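Local coordinates for transcriptional regulator (Rhodococcus sp., PDB 2O0Y), which probably binds DNA and regulates transcription as a member of the IclR family, pairing a winged helix-turn-helix domain with a larger GAF-like domain, at residues R39-L44 / L50-V55. Numbering follows the deposited sequence.
Sequences RSLKEL and LPKTTV
Leu41 and Leu44 pack on Val55, and Leu41 also meets Lys52, where the two helices of the helix-turn-helix meet, in the small winged domain of this IclR-family protein. Helix 41-48 is the first helix of the motif; helix 52-64 follows after a short turn and, as in relatives, is probably the recognition helix. No hydrogen bond crosses between the segments; what meets is carbon on carbon. With CG1 anti to the backbone N (chi1 -178°), Val55 turns that methyl to helix 41-48. Val55 CG1 lies 3.7 Å from Leu41 CD1 and 3.9 Å from Leu44 CB, touching residues from successive turns of the first helix. The side chains of Leu41 and Val55 slide past each other in opposite directions. Leu28 of helix 18-29 touches both Leu44 and Val55, bringing all three helices together. At its start, helix 41-48 carries a capping box: Glu43 N donates to Ser40 OG (3.1 Å), and Ser40 N returns a bond to Glu43 OE1 (3.0 Å). The latter oxygen is met on its anti side, while OE2 of the same carboxylate forms a salt bridge with Arg39 NH1, which comes from above the carboxylate plane; the two bonds tie strand 38-40 to the helix start. The other methyl of Leu41 meets the aliphatic part of exposed Lys52, the two side chains crossing at about a right angle with Leu41 CD2 3.7 Å from Lys52 CE.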
loop_
_atom_site.group_PDB
_atom_site.type_symbol
_atom_site.label_atom_id
_atom_site.label_comp_id
_atom_site.label_asym_id
_atom_site.label_seq_id
_atom_site.Cartn_x
_atom_site.Cartn_y
_atom_site.Cartn_z
ATOM N N ARG B 39 13.440 -10.646 -9.477
ATOM C CA ARG B 39 14.727 -10.908 -10.173
ATOM C C ARG B 39 15.318 -12.137 -9.558
ATOM O O ARG B 39 15.232 -12.291 -8.319
ATOM C CB ARG B 39 15.698 -9.757 -9.875
ATOM C CG ARG B 39 15.270 -8.415 -10.517
ATOM C CD ARG B 39 15.340 -8.495 -12.055
ATOM N NE ARG B 39 15.306 -7.156 -12.643
ATOM C CZ ARG B 39 15.609 -6.848 -13.876
ATOM N NH1 ARG B 39 15.904 -7.799 -14.774
ATOM N NH2 ARG B 39 15.550 -5.557 -14.238
ATOM N N SER B 40 15.939 -12.984 -10.379
ATOM C CA SER B 40 16.671 -14.156 -9.914
ATOM C C SER B 40 18.057 -13.700 -9.533
ATOM O O SER B 40 18.516 -12.615 -9.914
ATOM C CB SER B 40 16.821 -15.140 -11.044
ATOM O OG SER B 40 17.622 -14.531 -12.057
ATOM N N LEU B 41 18.781 -14.548 -8.840
ATOM C CA LEU B 41 20.137 -14.194 -8.464
ATOM C C LEU B 41 20.995 -13.888 -9.728
ATOM O O LEU B 41 21.784 -12.938 -9.740
ATOM C CB LEU B 41 20.750 -15.378 -7.637
ATOM C CG LEU B 41 22.247 -15.335 -7.300
ATOM C CD1 LEU B 41 22.523 -14.125 -6.374
ATOM C CD2 LEU B 41 22.662 -16.670 -6.650
ATOM N N LYS B 42 20.831 -14.679 -10.780
ATOM C CA LYS B 42 21.571 -14.461 -12.041
ATOM C C LYS B 42 21.286 -13.094 -12.608
ATOM O O LYS B 42 22.207 -12.415 -13.110
ATOM C CB LYS B 42 21.214 -15.552 -13.073
ATOM C CG LYS B 42 22.165 -15.624 -14.331
ATOM C CD LYS B 42 21.886 -16.902 -15.103
ATOM C CE LYS B 42 22.782 -17.070 -16.297
ATOM N NZ LYS B 42 22.510 -15.969 -17.263
ATOM N N GLU B 43 20.031 -12.662 -12.562
ATOM C CA GLU B 43 19.726 -11.321 -13.003
ATOM C C GLU B 43 20.435 -10.243 -12.136
ATOM O O GLU B 43 20.868 -9.215 -12.653
ATOM C CB GLU B 43 18.213 -11.067 -12.980
ATOM C CG GLU B 43 17.463 -11.807 -14.092
ATOM C CD GLU B 43 15.988 -11.501 -14.063
ATOM O OE1 GLU B 43 15.322 -12.005 -13.156
ATOM O OE2 GLU B 43 15.491 -10.756 -14.953
ATOM N N LEU B 44 20.483 -10.447 -10.816
ATOM C CA LEU B 44 21.119 -9.443 -9.928
ATOM C C LEU B 44 22.602 -9.370 -10.179
ATOM O O LEU B 44 23.185 -8.261 -10.231
ATOM C CB LEU B 44 20.828 -9.749 -8.465
ATOM C CG LEU B 44 19.298 -9.692 -8.172
ATOM C CD1 LEU B 44 19.096 -10.160 -6.734
ATOM C CD2 LEU B 44 18.660 -8.283 -8.379
ATOM N N LEU B 50 28.515 -7.364 -10.348
ATOM C CA LEU B 50 29.215 -7.708 -9.106
ATOM C C LEU B 50 29.524 -9.195 -9.073
ATOM O O LEU B 50 28.770 -10.000 -9.643
ATOM C CB LEU B 50 28.322 -7.340 -7.896
ATOM C CG LEU B 50 28.173 -5.847 -7.573
ATOM C CD1 LEU B 50 27.172 -5.612 -6.440
ATOM C CD2 LEU B 50 29.515 -5.211 -7.240
ATOM N N PRO B 51 30.585 -9.591 -8.351
ATOM C CA PRO B 51 30.847 -11.004 -8.237
ATOM C C PRO B 51 29.708 -11.719 -7.541
ATOM O O PRO B 51 29.148 -11.202 -6.575
ATOM C CB PRO B 51 32.066 -11.058 -7.335
ATOM C CG PRO B 51 32.715 -9.732 -7.479
ATOM C CD PRO B 51 31.588 -8.787 -7.633
ATOM N N LYS B 52 29.398 -12.915 -8.017
ATOM C CA LYS B 52 28.291 -13.683 -7.487
ATOM C C LYS B 52 28.365 -13.837 -5.958
ATOM O O LYS B 52 27.352 -13.704 -5.293
ATOM C CB LYS B 52 28.242 -15.048 -8.176
ATOM C CG LYS B 52 26.973 -15.835 -7.832
ATOM C CD LYS B 52 27.158 -17.248 -8.170
ATOM C CE LYS B 52 25.839 -17.964 -8.107
ATOM N NZ LYS B 52 25.873 -19.033 -9.100
ATOM N N THR B 53 29.545 -14.142 -5.402
ATOM C CA THR B 53 29.685 -14.268 -3.924
ATOM C C THR B 53 29.334 -12.964 -3.175
ATOM O O THR B 53 28.758 -13.001 -2.088
ATOM C CB THR B 53 31.110 -14.746 -3.496
ATOM O OG1 THR B 53 32.081 -13.799 -3.973
ATOM C CG2 THR B 53 31.420 -16.109 -4.079
ATOM N N THR B 54 29.663 -11.824 -3.772
ATOM C CA THR B 54 29.294 -10.506 -3.233
ATOM C C THR B 54 27.798 -10.330 -3.275
ATOM O O THR B 54 27.208 -9.970 -2.269
ATOM C CB THR B 54 29.963 -9.394 -4.032
ATOM O OG1 THR B 54 31.358 -9.596 -3.942
ATOM C CG2 THR B 54 29.576 -7.990 -3.536
ATOM N N VAL B 55 27.169 -10.613 -4.421
ATOM C CA VAL B 55 25.696 -10.538 -4.492
ATOM C C VAL B 55 25.005 -11.490 -3.518
ATOM O O VAL B 55 24.026 -11.106 -2.859
ATOM C CB VAL B 55 25.133 -10.788 -5.907
ATOM C CG1 VAL B 55 23.580 -10.623 -5.879
ATOM C CG2 VAL B 55 25.704 -9.732 -6.912
#